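Local coordinates for protein putative hydrolase (Chromobacterium violaceum, PDB 3MCW) that probably acts as a hydrolase of the isochorismatase family, related to nicotinamidases, although its substrate is not established, at residues Met20-Asp25 with Gly75-Pro80; Val24-Trp29 with Asn66-Pro71. One frame throughout, in Å; residues are numbered along the deposited sequence.

Contact 1 (Met20-Asp25 with Gly75-Pro80); sequences MQQAVD and GHAFKP
Met20, a selenomethionine, offers its carbonyl to Gly75-Pro80. Its O accepts from Lys79 N at 2.9 Å in a nearly straight bond (176°). The same oxygen lies at the edge of the Phe78 ring. Gln21 forms a single beta bridge with Phe78. Its extended side chain runs beside that of His76, pointing the same way, with amide and ring planes 83° apart. His76 NE2 is hydrogen-bonded to Asp61 OD1. Gln21 NE2 donates to His76 O at 3.0 Å, a partner in its amide plane, while Gln21 OE1 accepts from His60 N. Gln22 N reaches Ala77 O at 2.9 Å, almost in line with the carbonyl bond, and Gln22 NE2 reaches Phe78 O at 3.0 Å from above the carbonyl plane. Ala23 N donates to Gly75 O on a lone pair, at 2.8 Å. Val24 CG2 packs on Lys79 CE. The lysine chain bends at chi4 (-77°), which turns NZ to Asp25. Lys79 NZ meets the syn lone pair of Asp25 OD1 at 2.8 Å, a salt bridge. Glu38 OE2 forms a second. Two carboxylates probably stabilise the ammonium charge, and three backbone bonds join loops that follow strands 14-18 and 55-60, neighbours in the central parallel sheet.

Contact 2 (Val24-Trp29 with Asn66-Pro71); sequences VDDPSW and NSTYRP. With EDO (1,2-ethanediol), chain I.
Trp29 brings the NE1-CZ2 part of its indole to Thr68 and Tyr69. From CB the side chain leaves with CG anti to the carbonyl carbon (chi1 -65°). Trp29 NE1 makes a weak hydrogen bond to Thr68 OG1, 3.3 Å long and bent to 129°. It also has a weak bond to Ala23 O. Thr68 OG1 lies at the ring edge, near its plane. Trp29 CE2 is 3.6 Å from Thr68 OG1. Trp29 CZ2 meets Thr68 OG1, Tyr69 CE2 (3.8 Å) and O1 of an ethanediol. At the far rim, Trp29 CH2 is 3.2 Å from ethanediol O1, which is also hydrogen-bonded to Tyr69 OH at 2.7 Å. The two residues thus line the ethanediol site, Trp29 with a ring face and Tyr69 with its hydroxyl. Ser28 OG lies off the opposite face, held by Asp26 OD1, which also accepts Ser28 N in an Asx turn. Thr68 CG2 packs on Asp26 CB at 3.8 Å, and Tyr69 OH sits against Val24 CG1. The contact joins two surface loops, one between strand 14-18 and helix 37-51, the other between strands 55-60 and 89-93. Tyr69 meets the His60 ring edge-to-face at the end of strand 55-60.

Overall arrangement
Contacts 1 and 2 adjoin, with centres about 8 Å apart, and share Val24 and Asp25. The loop after strand 14-18 passes through both, and the loop after strand 55-60 supplies both partners. Ala23 links them, its CB packing 3.2 Å from Thr68 O. His76 of contact 1 lies against the backbone of contact 2: its CD2 is 3.3 Å from Tyr69 O, and its CB is 3.4 Å from Arg70 O. The ethanediol, probably from the crystallisation liquor, is about 4 Å from the Val24 side chain and is also hydrogen-bonded to Asn125 ND2. It may mark a pocket beside both contacts.

Contact 1 (Met20-Asp25 with Gly75-Pro80)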
loop_
_atom_site.group_PDB
_atom_site.type_symbol
_atom_site.label_atom_id
_atom_site.label_comp_id
_atom_site.label_asym_id
_atom_site.label_seq_id
_atom_site.Cartn_x
_atom_site.Cartn_y
_atom_site.Cartn_z
HETATM N N MSE A 20 14.535 6.916 8.215
HETATM C CA MSE A 20 15.954 6.954 7.837
HETATM C C MSE A 20 16.814 6.807 9.087
HETATM O O MSE A 20 17.477 7.736 9.520
HETATM C CB MSE A 20 16.263 8.215 7.049
HETATM C CG MSE A 20 15.665 8.158 5.665
HETATM SE SE MSE A 20 16.539 6.870 4.493
HETATM C CE MSE A 20 17.967 8.240 4.105
ATOM N N GLN A 21 16.776 5.604 9.630
ATOM C CA GLN A 21 17.383 5.205 10.884
ATOM C C GLN A 21 18.503 4.208 10.610
ATOM O O GLN A 21 18.543 3.528 9.581
ATOM C CB GLN A 21 16.337 4.644 11.837
ATOM C CG GLN A 21 15.360 5.694 12.338
ATOM C CD GLN A 21 14.047 5.093 12.777
ATOM O OE1 GLN A 21 13.105 5.018 11.980
ATOM N NE2 GLN A 21 13.976 4.638 14.039
ATOM N N GLN A 22 19.444 4.142 11.546
ATOM C CA GLN A 22 20.641 3.335 11.353
ATOM C C GLN A 22 20.335 1.840 11.242
ATOM O O GLN A 22 21.121 1.100 10.658
ATOM C CB GLN A 22 21.663 3.627 12.438
ATOM C CG GLN A 22 22.164 5.084 12.355
ATOM C CD GLN A 22 23.051 5.500 13.490
ATOM O OE1 GLN A 22 23.800 4.709 13.991
ATOM N NE2 GLN A 22 22.936 6.752 13.916
ATOM N N ALA A 23 19.171 1.417 11.718
ATOM C CA ALA A 23 18.681 0.045 11.590
ATOM C C ALA A 23 18.830 -0.502 10.202
ATOM O O ALA A 23 19.150 -1.688 10.034
ATOM C CB ALA A 23 17.196 -0.026 11.981
ATOM N N VAL A 24 18.555 0.325 9.195
ATOM C CA VAL A 24 18.494 -0.174 7.842
ATOM C C VAL A 24 19.846 -0.483 7.255
ATOM O O VAL A 24 19.896 -1.060 6.176
ATOM C CB VAL A 24 17.687 0.722 6.922
ATOM C CG1 VAL A 24 16.256 0.971 7.463
ATOM C CG2 VAL A 24 18.366 2.009 6.684
ATOM N N ASP A 25 20.912 -0.105 7.962
ATOM C CA ASP A 25 22.271 -0.484 7.584
ATOM C C ASP A 25 22.627 -1.889 7.995
ATOM O O ASP A 25 23.656 -2.417 7.572
ATOM C CB ASP A 25 23.287 0.504 8.176
ATOM C CG ASP A 25 23.072 1.914 7.715
ATOM O OD1 ASP A 25 22.571 2.110 6.596
ATOM O OD2 ASP A 25 23.404 2.840 8.480
ATOM N N GLY A 75 20.535 1.176 16.337
ATOM C CA GLY A 75 19.762 1.087 15.116
ATOM C C GLY A 75 18.565 2.018 15.129
ATOM O O GLY A 75 18.075 2.432 14.091
ATOM N N HIS A 76 18.067 2.367 16.307
ATOM C CA HIS A 76 16.898 3.219 16.404
ATOM C C HIS A 76 17.198 4.678 16.069
ATOM O O HIS A 76 16.315 5.419 15.695
ATOM C CB HIS A 76 16.267 3.103 17.799
ATOM C CG HIS A 76 14.980 3.841 17.913
ATOM N ND1 HIS A 76 14.868 5.039 18.581
ATOM C CD2 HIS A 76 13.768 3.600 17.351
ATOM C CE1 HIS A 76 13.624 5.471 18.477
ATOM N NE2 HIS A 76 12.933 4.612 17.743
ATOM N N ALA A 77 18.446 5.102 16.228
ATOM C CA ALA A 77 18.826 6.497 15.974
ATOM C C ALA A 77 18.687 6.862 14.513
ATOM O O ALA A 77 18.907 6.039 13.640
ATOM C CB ALA A 77 20.276 6.736 16.418
ATOM N N PHE A 78 18.345 8.118 14.238
ATOM C CA PHE A 78 18.390 8.606 12.865
ATOM C C PHE A 78 19.804 8.523 12.302
ATOM O O PHE A 78 20.800 8.681 13.040
ATOM C CB PHE A 78 17.851 10.026 12.770
ATOM C CG PHE A 78 16.351 10.097 12.832
ATOM C CD1 PHE A 78 15.578 9.765 11.744
ATOM C CD2 PHE A 78 15.691 10.511 13.985
ATOM C CE1 PHE A 78 14.196 9.838 11.788
ATOM C CE2 PHE A 78 14.317 10.571 14.017
ATOM C CZ PHE A 78 13.571 10.233 12.923
ATOM N N LYS A 79 19.888 8.303 10.993
ATOM C CA LYS A 79 21.146 8.399 10.269
ATOM C C LYS A 79 21.654 9.841 10.392
ATOM O O LYS A 79 20.875 10.804 10.316
ATOM C CB LYS A 79 20.930 8.038 8.789
ATOM C CG LYS A 79 20.684 6.572 8.576
ATOM C CD LYS A 79 20.120 6.324 7.159
ATOM C CE LYS A 79 20.434 4.930 6.699
ATOM N NZ LYS A 79 21.871 4.780 6.247
ATOM N N PRO A 80 22.966 10.012 10.566
ATOM C CA PRO A 80 23.495 11.344 10.786
ATOM C C PRO A 80 23.220 12.305 9.618
ATOM O O PRO A 80 23.025 13.491 9.888
ATOM C CB PRO A 80 24.996 11.106 10.979
ATOM C CG PRO A 80 25.238 9.734 10.477
ATOM C CD PRO A 80 24.004 8.968 10.589
#

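Contact 2 (Val24-Trp29 with Asn66-Pro71)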
loop_
_atom_site.group_PDB
_atom_site.type_symbol
_atom_site.label_atom_id
_atom_site.label_comp_id
_atom_site.label_asym_id
_atom_site.label_seq_id
_atom_site.Cartn_x
_atom_site.Cartn_y
_atom_site.Cartn_z
ATOM N N VAL A 24 18.555 0.325 9.195
ATOM C CA VAL A 24 18.494 -0.174 7.842
ATOM C C VAL A 24 19.846 -0.483 7.255
ATOM O O VAL A 24 19.896 -1.060 6.176
ATOM C CB VAL A 24 17.687 0.722 6.922
ATOM C CG1 VAL A 24 16.256 0.971 7.463
ATOM C CG2 VAL A 24 18.366 2.009 6.684
ATOM N N ASP A 25 20.912 -0.105 7.962
ATOM C CA ASP A 25 22.271 -0.484 7.584
ATOM C C ASP A 25 22.627 -1.889 7.995
ATOM O O ASP A 25 23.656 -2.417 7.572
ATOM C CB ASP A 25 23.287 0.504 8.176
ATOM C CG ASP A 25 23.072 1.914 7.715
ATOM O OD1 ASP A 25 22.571 2.110 6.596
ATOM O OD2 ASP A 25 23.404 2.840 8.480
ATOM N N ASP A 26 21.797 -2.524 8.803
ATOM C CA ASP A 26 22.122 -3.855 9.283
ATOM C C ASP A 26 22.190 -4.828 8.102
ATOM O O ASP A 26 21.286 -4.860 7.284
ATOM C CB ASP A 26 21.105 -4.348 10.309
ATOM C CG ASP A 26 21.646 -5.488 11.087
ATOM O OD1 ASP A 26 21.597 -6.597 10.596
ATOM O OD2 ASP A 26 22.255 -5.260 12.157
ATOM N N PRO A 27 23.259 -5.636 8.004
ATOM C CA PRO A 27 23.371 -6.530 6.854
ATOM C C PRO A 27 22.266 -7.551 6.789
ATOM O O PRO A 27 22.022 -8.100 5.700
ATOM C CB PRO A 27 24.747 -7.181 7.010
ATOM C CG PRO A 27 25.360 -6.572 8.116
ATOM C CD PRO A 27 24.478 -5.636 8.828
ATOM N N SER A 28 21.551 -7.789 7.889
ATOM C CA SER A 28 20.389 -8.697 7.967
ATOM C C SER A 28 19.284 -8.350 6.975
ATOM O O SER A 28 18.468 -9.206 6.619
ATOM C CB SER A 28 19.781 -8.770 9.414
ATOM O OG SER A 28 19.132 -7.545 9.807
ATOM N N TRP A 29 19.187 -7.078 6.588
ATOM C CA TRP A 29 18.156 -6.691 5.631
ATOM C C TRP A 29 18.451 -7.171 4.194
ATOM O O TRP A 29 17.569 -7.126 3.342
ATOM C CB TRP A 29 17.935 -5.173 5.605
ATOM C CG TRP A 29 17.391 -4.667 6.890
ATOM C CD1 TRP A 29 18.056 -3.954 7.828
ATOM C CD2 TRP A 29 16.080 -4.907 7.419
ATOM N NE1 TRP A 29 17.234 -3.688 8.903
ATOM C CE2 TRP A 29 16.011 -4.250 8.668
ATOM C CE3 TRP A 29 14.938 -5.575 6.941
ATOM C CZ2 TRP A 29 14.860 -4.266 9.461
ATOM C CZ3 TRP A 29 13.798 -5.595 7.736
ATOM C CH2 TRP A 29 13.770 -4.939 8.983
ATOM N N ASN A 66 13.763 -8.234 19.093
ATOM C CA ASN A 66 14.750 -8.561 18.060
ATOM C C ASN A 66 14.945 -7.530 16.963
ATOM O O ASN A 66 15.847 -7.677 16.132
ATOM C CB ASN A 66 14.383 -9.898 17.403
ATOM N N SER A 67 14.125 -6.485 16.946
ATOM C CA SER A 67 14.102 -5.558 15.849
ATOM C C SER A 67 15.297 -4.620 15.875
ATOM O O SER A 67 15.681 -4.113 16.928
ATOM C CB SER A 67 12.799 -4.751 15.887
ATOM O OG SER A 67 12.848 -3.675 14.975
ATOM N N THR A 68 15.853 -4.385 14.693
ATOM C CA THR A 68 16.887 -3.372 14.501
ATOM C C THR A 68 16.373 -1.954 14.812
ATOM O O THR A 68 17.172 -1.051 14.975
ATOM C CB THR A 68 17.530 -3.453 13.079
ATOM O OG1 THR A 68 16.508 -3.275 12.086
ATOM C CG2 THR A 68 18.273 -4.788 12.841
ATOM N N TYR A 69 15.046 -1.755 14.834
ATOM C CA TYR A 69 14.415 -0.464 15.213
ATOM C C TYR A 69 13.952 -0.438 16.651
ATOM O O TYR A 69 13.142 0.425 17.027
ATOM C CB TYR A 69 13.140 -0.266 14.453
ATOM C CG TYR A 69 13.329 -0.087 13.032
ATOM C CD1 TYR A 69 13.588 1.172 12.473
ATOM C CD2 TYR A 69 13.276 -1.188 12.219
ATOM C CE1 TYR A 69 13.718 1.312 11.117
ATOM C CE2 TYR A 69 13.407 -1.067 10.904
ATOM C CZ TYR A 69 13.674 0.148 10.343
ATOM O OH TYR A 69 13.775 0.196 8.994
ATOM N N ARG A 70 14.389 -1.395 17.452
ATOM C CA ARG A 70 14.017 -1.400 18.854
ATOM C C ARG A 70 14.580 -0.150 19.518
ATOM O O ARG A 70 15.784 0.138 19.383
ATOM C CB ARG A 70 14.510 -2.697 19.562
ATOM N N PRO A 71 13.710 0.639 20.188
ATOM C CA PRO A 71 14.186 1.844 20.851
ATOM C C PRO A 71 15.309 1.578 21.853
ATOM O O PRO A 71 15.503 0.441 22.292
ATOM C CB PRO A 71 12.934 2.378 21.564
ATOM C CG PRO A 71 11.799 1.895 20.739
ATOM C CD PRO A 71 12.247 0.521 20.286
HETATM C C1 EDO I . 13.444 -1.833 6.253
HETATM O O1 EDO I . 13.431 -2.095 7.660
HETATM C C2 EDO I . 12.698 -2.920 5.531
HETATM O O2 EDO I . 11.339 -2.576 5.364
#